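Endosialidase (Enterobacteria phage phi92, PDB 4HIZ) hydrolyses polysialic acid chains, probably cleaving both alpha-2,8 and alpha-2,9 linkages, as a trimeric phage endosialidase. Local coordinates at residues L61-L73 and N452-Q464. Numbering follows the deposited sequence.
Sequences LTYVSEGFFDGNL and NVQWFNITDQIYQ
Thr62 pairs with the neighbouring strand through both of its backbone polar groups: its N donates to Trp455 O (2.9 Å) and its O accepts from Asn457 N (2.7 Å), both bonds nearly straight. A third, weak bond from Val64 N to Asn457 O continues this parallel ladder before the two strands, inclined at 33°, part company. The threonine side chain divides its work. OG1 takes an N-H from Gln454 NE2 at 2.9 Å, lying in the plane of that amide, while the threonine as a whole lies beside Phe456, pointing the same way, and its CG2, anti to the backbone N, touches Phe456 CD1 at 3.6 Å.

Phe456 is the centre of the apolar half. Phe69 comes edge-on in a T-shaped pair, planes 84° apart, its CZ standing 3.6 Å above the middle of the Phe456 ring; Gln454 CG covers the opposite face, toward the rim. Phe68 CE2 meets Phe456 CE1 obliquely and, by laying its own CD2 over the face of Phe69, completes an aromatic cluster. Ile458 CG2 adds a methyl against Phe69 CD2 and CE2. A type II turn from Ser65 to Phe68, with Gly67 at backbone angles that call for glycine, leads into the two phenylalanines.

On the other face of the sheet Tyr63 lies against Asn457, ring and amide planes 83° apart, with the tyrosine OH hydrogen-bonded to Arg435; Val530 of the second subunit packs on both residues. Farther along, Leu73 CD2 rests on Thr459 and Gln461, whose side chains are joined by a hydrogen bond from Gln461 NE2 to Thr459 OG1. Parallel pairing of two strands nearly 400 residues apart in sequence thus fastens the N-terminal extension onto an otherwise antiparallel blade of the catalytic beta-propeller, making one mixed sheet.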
loop_
_atom_site.group_PDB
_atom_site.type_symbol
_atom_site.label_atom_id
_atom_site.label_comp_id
_atom_site.label_asym_id
_atom_site.label_seq_id
_atom_site.Cartn_x
_atom_site.Cartn_y
_atom_site.Cartn_z
ATOM N N LEU A 61 -2.491 -26.288 -32.552
ATOM C CA LEU A 61 -2.328 -26.015 -31.139
ATOM C C LEU A 61 -3.737 -26.060 -30.575
ATOM O O LEU A 61 -4.724 -25.879 -31.321
ATOM C CB LEU A 61 -1.717 -24.620 -30.934
ATOM C CG LEU A 61 -0.309 -24.456 -31.551
ATOM C CD1 LEU A 61 0.112 -22.998 -31.573
ATOM C CD2 LEU A 61 0.693 -25.304 -30.709
ATOM N N THR A 62 -3.856 -26.302 -29.266
ATOM C CA THR A 62 -5.195 -26.416 -28.654
ATOM C C THR A 62 -5.459 -25.259 -27.740
ATOM O O THR A 62 -4.589 -24.863 -26.972
ATOM C CB THR A 62 -5.298 -27.765 -27.887
ATOM O OG1 THR A 62 -5.091 -28.818 -28.850
ATOM C CG2 THR A 62 -6.676 -27.920 -27.202
ATOM N N TYR A 63 -6.654 -24.682 -27.845
ATOM C CA TYR A 63 -6.976 -23.481 -27.083
ATOM C C TYR A 63 -8.071 -23.837 -26.105
ATOM O O TYR A 63 -9.094 -24.429 -26.513
ATOM C CB TYR A 63 -7.477 -22.398 -28.061
ATOM C CG TYR A 63 -6.379 -21.947 -29.007
ATOM C CD1 TYR A 63 -6.013 -22.725 -30.127
ATOM C CD2 TYR A 63 -5.646 -20.779 -28.747
ATOM C CE1 TYR A 63 -4.979 -22.334 -30.967
ATOM C CE2 TYR A 63 -4.608 -20.362 -29.600
ATOM C CZ TYR A 63 -4.288 -21.145 -30.716
ATOM O OH TYR A 63 -3.271 -20.748 -31.572
ATOM N N VAL A 64 -7.889 -23.514 -24.825
ATOM C CA VAL A 64 -8.879 -23.992 -23.833
ATOM C C VAL A 64 -9.827 -22.909 -23.347
ATOM O O VAL A 64 -9.450 -21.738 -23.259
ATOM C CB VAL A 64 -8.200 -24.658 -22.606
ATOM C CG1 VAL A 64 -7.185 -25.714 -23.103
ATOM C CG2 VAL A 64 -7.500 -23.611 -21.753
ATOM N N SER A 65 -11.057 -23.300 -23.027
ATOM C CA SER A 65 -11.978 -22.408 -22.322
ATOM C C SER A 65 -11.762 -22.538 -20.818
ATOM O O SER A 65 -11.012 -23.392 -20.356
ATOM C CB SER A 65 -13.451 -22.768 -22.638
ATOM O OG SER A 65 -13.792 -23.975 -21.949
ATOM N N GLU A 66 -12.406 -21.661 -20.061
ATOM C CA GLU A 66 -12.427 -21.801 -18.619
ATOM C C GLU A 66 -12.972 -23.182 -18.249
ATOM O O GLU A 66 -13.898 -23.679 -18.892
ATOM C CB GLU A 66 -13.280 -20.691 -18.006
ATOM C CG GLU A 66 -12.493 -19.391 -17.880
ATOM C CD GLU A 66 -11.524 -19.444 -16.699
ATOM O OE1 GLU A 66 -11.962 -19.838 -15.589
ATOM O OE2 GLU A 66 -10.332 -19.117 -16.880
ATOM N N GLY A 67 -12.346 -23.815 -17.260
ATOM C CA GLY A 67 -12.851 -25.072 -16.717
ATOM C C GLY A 67 -12.226 -26.300 -17.354
ATOM O O GLY A 67 -12.317 -27.391 -16.778
ATOM N N PHE A 68 -11.611 -26.138 -18.535
ATOM C CA PHE A 68 -11.051 -27.287 -19.221
ATOM C C PHE A 68 -9.946 -27.885 -18.334
ATOM O O PHE A 68 -9.848 -29.129 -18.155
ATOM C CB PHE A 68 -10.520 -26.924 -20.625
ATOM C CG PHE A 68 -10.101 -28.128 -21.415
ATOM C CD1 PHE A 68 -11.041 -28.871 -22.113
ATOM C CD2 PHE A 68 -8.774 -28.572 -21.390
ATOM C CE1 PHE A 68 -10.653 -30.032 -22.807
ATOM C CE2 PHE A 68 -8.379 -29.721 -22.089
ATOM C CZ PHE A 68 -9.323 -30.449 -22.799
ATOM N N PHE A 69 -9.111 -26.997 -17.784
ATOM C CA PHE A 69 -8.174 -27.373 -16.722
ATOM C C PHE A 69 -8.580 -26.663 -15.458
ATOM O O PHE A 69 -9.029 -25.513 -15.503
ATOM C CB PHE A 69 -6.733 -26.943 -17.053
ATOM C CG PHE A 69 -6.136 -27.675 -18.212
ATOM C CD1 PHE A 69 -6.023 -29.055 -18.192
ATOM C CD2 PHE A 69 -5.726 -26.988 -19.332
ATOM C CE1 PHE A 69 -5.474 -29.726 -19.283
ATOM C CE2 PHE A 69 -5.166 -27.658 -20.414
ATOM C CZ PHE A 69 -5.044 -29.026 -20.399
ATOM N N ASP A 70 -8.391 -27.322 -14.323
ATOM C CA ASP A 70 -8.644 -26.658 -13.051
ATOM C C ASP A 70 -7.388 -25.874 -12.667
ATOM O O ASP A 70 -6.611 -26.276 -11.801
ATOM C CB ASP A 70 -9.042 -27.695 -11.996
ATOM C CG ASP A 70 -10.357 -28.390 -12.344
ATOM O OD1 ASP A 70 -11.264 -27.718 -12.898
ATOM O OD2 ASP A 70 -10.490 -29.606 -12.079
ATOM N N GLY A 71 -7.182 -24.761 -13.349
ATOM C CA GLY A 71 -5.982 -23.953 -13.180
ATOM C C GLY A 71 -6.372 -22.490 -13.352
ATOM O O GLY A 71 -7.280 -22.179 -14.124
ATOM N N ASN A 72 -5.695 -21.604 -12.634
ATOM C CA ASN A 72 -5.980 -20.173 -12.703
ATOM C C ASN A 72 -4.735 -19.341 -12.509
ATOM O O ASN A 72 -3.773 -19.797 -11.889
ATOM C CB ASN A 72 -7.015 -19.794 -11.634
ATOM C CG ASN A 72 -8.400 -20.255 -12.008
ATOM O OD1 ASN A 72 -9.061 -19.637 -12.849
ATOM N ND2 ASN A 72 -8.845 -21.352 -11.412
ATOM N N LEU A 73 -4.773 -18.104 -13.003
ATOM C CA LEU A 73 -3.582 -17.247 -13.025
ATOM C C LEU A 73 -3.707 -16.192 -11.939
ATOM O O LEU A 73 -4.784 -15.624 -11.761
ATOM C CB LEU A 73 -3.462 -16.545 -14.386
ATOM C CG LEU A 73 -2.166 -15.783 -14.636
ATOM C CD1 LEU A 73 -0.970 -16.778 -14.789
ATOM C CD2 LEU A 73 -2.276 -14.895 -15.902
ATOM N N ASN A 452 3.264 -35.879 -32.375
ATOM C CA ASN A 452 1.862 -35.518 -32.129
ATOM C C ASN A 452 1.637 -34.809 -30.804
ATOM O O ASN A 452 0.523 -34.756 -30.290
ATOM C CB ASN A 452 0.920 -36.712 -32.301
ATOM C CG ASN A 452 0.867 -37.192 -33.733
ATOM O OD1 ASN A 452 1.205 -38.336 -34.027
ATOM N ND2 ASN A 452 0.463 -36.307 -34.646
ATOM N N VAL A 453 2.685 -34.152 -30.312
ATOM C CA VAL A 453 2.540 -33.379 -29.080
ATOM C C VAL A 453 1.386 -32.382 -29.172
ATOM O O VAL A 453 1.196 -31.712 -30.208
ATOM C CB VAL A 453 3.864 -32.674 -28.648
ATOM C CG1 VAL A 453 4.323 -31.657 -29.684
ATOM C CG2 VAL A 453 3.696 -32.016 -27.254
ATOM N N GLN A 454 0.601 -32.330 -28.097
ATOM C CA GLN A 454 -0.540 -31.434 -28.005
ATOM C C GLN A 454 -0.186 -30.316 -27.021
ATOM O O GLN A 454 -0.160 -30.518 -25.801
ATOM C CB GLN A 454 -1.775 -32.201 -27.541
ATOM C CG GLN A 454 -2.991 -31.294 -27.457
ATOM C CD GLN A 454 -4.281 -32.040 -27.240
ATOM O OE1 GLN A 454 -4.280 -33.167 -26.749
ATOM N NE2 GLN A 454 -5.393 -31.425 -27.630
ATOM N N TRP A 455 0.110 -29.137 -27.552
ATOM C CA TRP A 455 0.295 -27.964 -26.703
ATOM C C TRP A 455 -1.031 -27.240 -26.471
ATOM O O TRP A 455 -1.779 -26.952 -27.424
ATOM C CB TRP A 455 1.239 -26.982 -27.386
ATOM C CG TRP A 455 2.702 -27.408 -27.473
ATOM C CD1 TRP A 455 3.392 -27.827 -28.605
ATOM C CD2 TRP A 455 3.663 -27.312 -26.430
ATOM N NE1 TRP A 455 4.715 -28.035 -28.291
ATOM C CE2 TRP A 455 4.915 -27.711 -26.971
ATOM C CE3 TRP A 455 3.593 -26.920 -25.090
ATOM C CZ2 TRP A 455 6.085 -27.719 -26.216
ATOM C CZ3 TRP A 455 4.740 -26.922 -24.334
ATOM C CH2 TRP A 455 5.989 -27.328 -24.891
ATOM N N PHE A 456 -1.327 -26.973 -25.199
ATOM C CA PHE A 456 -2.532 -26.251 -24.818
ATOM C C PHE A 456 -2.184 -24.810 -24.460
ATOM O O PHE A 456 -1.377 -24.574 -23.571
ATOM C CB PHE A 456 -3.139 -26.902 -23.563
ATOM C CG PHE A 456 -3.611 -28.325 -23.764
ATOM C CD1 PHE A 456 -4.933 -28.576 -24.152
ATOM C CD2 PHE A 456 -2.770 -29.408 -23.468
ATOM C CE1 PHE A 456 -5.402 -29.881 -24.317
ATOM C CE2 PHE A 456 -3.225 -30.718 -23.626
ATOM C CZ PHE A 456 -4.534 -30.956 -24.032
ATOM N N ASN A 457 -2.806 -23.855 -25.153
ATOM C CA ASN A 457 -2.745 -22.440 -24.758
ATOM C C ASN A 457 -3.680 -22.265 -23.560
ATOM O O ASN A 457 -4.917 -22.371 -23.707
ATOM C CB ASN A 457 -3.189 -21.591 -25.968
ATOM C CG ASN A 457 -3.204 -20.088 -25.692
ATOM O OD1 ASN A 457 -2.570 -19.554 -24.732
ATOM N ND2 ASN A 457 -3.952 -19.394 -26.515
ATOM N N ILE A 458 -3.086 -22.059 -22.379
ATOM C CA ILE A 458 -3.836 -22.052 -21.109
ATOM C C ILE A 458 -4.081 -20.644 -20.533
ATOM O O ILE A 458 -4.944 -20.469 -19.655
ATOM C CB ILE A 458 -3.099 -22.886 -20.052
ATOM C CG1 ILE A 458 -1.591 -22.534 -20.005
ATOM C CG2 ILE A 458 -3.236 -24.366 -20.412
ATOM C CD1 ILE A 458 -0.918 -23.003 -18.691
ATOM N N THR A 459 -3.309 -19.657 -21.001
ATOM C CA THR A 459 -3.472 -18.255 -20.563
ATOM C C THR A 459 -2.705 -17.376 -21.546
ATOM O O THR A 459 -1.808 -17.877 -22.227
ATOM C CB THR A 459 -2.953 -18.022 -19.102
ATOM O OG1 THR A 459 -3.003 -16.620 -18.806
ATOM C CG2 THR A 459 -1.500 -18.487 -18.950
ATOM N N ASP A 460 -3.098 -16.103 -21.673
ATOM C CA ASP A 460 -2.384 -15.159 -22.524
ATOM C C ASP A 460 -1.900 -13.988 -21.677
ATOM O O ASP A 460 -2.671 -13.433 -20.854
ATOM C CB ASP A 460 -3.318 -14.541 -23.583
ATOM C CG ASP A 460 -3.670 -15.486 -24.743
ATOM O OD1 ASP A 460 -3.147 -16.615 -24.814
ATOM O OD2 ASP A 460 -4.480 -15.053 -25.612
ATOM N N GLN A 461 -0.674 -13.561 -21.948
ATOM C CA GLN A 461 -0.005 -12.459 -21.264
ATOM C C GLN A 461 -0.009 -11.226 -22.172
ATOM O O GLN A 461 -0.583 -11.256 -23.268
ATOM C CB GLN A 461 1.448 -12.884 -20.962
ATOM C CG GLN A 461 1.521 -13.691 -19.661
ATOM C CD GLN A 461 0.537 -14.849 -19.613
ATOM O OE1 GLN A 461 0.711 -15.871 -20.321
ATOM N NE2 GLN A 461 -0.509 -14.714 -18.766
ATOM N N ILE A 462 0.678 -10.177 -21.731
ATOM C CA ILE A 462 0.874 -8.975 -22.546
ATOM C C ILE A 462 2.370 -8.707 -22.732
ATOM O O ILE A 462 3.147 -8.779 -21.785
ATOM C CB ILE A 462 0.205 -7.742 -21.856
ATOM C CG1 ILE A 462 -1.328 -7.878 -21.905
ATOM C CG2 ILE A 462 0.672 -6.400 -22.507
ATOM C CD1 ILE A 462 -2.045 -6.882 -20.929
ATOM N N TYR A 463 2.735 -8.349 -23.966
ATOM C CA TYR A 463 4.046 -7.814 -24.292
ATOM C C TYR A 463 3.808 -6.326 -24.587
ATOM O O TYR A 463 3.003 -5.978 -25.474
ATOM C CB TYR A 463 4.594 -8.554 -25.537
ATOM C CG TYR A 463 5.703 -7.830 -26.280
ATOM C CD1 TYR A 463 6.969 -7.662 -25.716
ATOM C CD2 TYR A 463 5.461 -7.290 -27.535
ATOM C CE1 TYR A 463 7.992 -6.981 -26.383
ATOM C CE2 TYR A 463 6.483 -6.624 -28.239
ATOM C CZ TYR A 463 7.732 -6.459 -27.661
ATOM O OH TYR A 463 8.705 -5.764 -28.331
ATOM N N GLN A 464 4.489 -5.449 -23.851
ATOM C CA GLN A 464 4.143 -3.996 -23.887
ATOM C C GLN A 464 4.478 -3.375 -25.279
ATOM O O GLN A 464 3.684 -2.628 -25.837
ATOM C CB GLN A 464 4.876 -3.241 -22.784
ATOM C CG GLN A 464 4.373 -1.784 -22.545
ATOM C CD GLN A 464 4.877 -0.796 -23.560
ATOM O OE1 GLN A 464 6.041 -0.843 -23.960
ATOM N NE2 GLN A 464 4.017 0.156 -23.944
#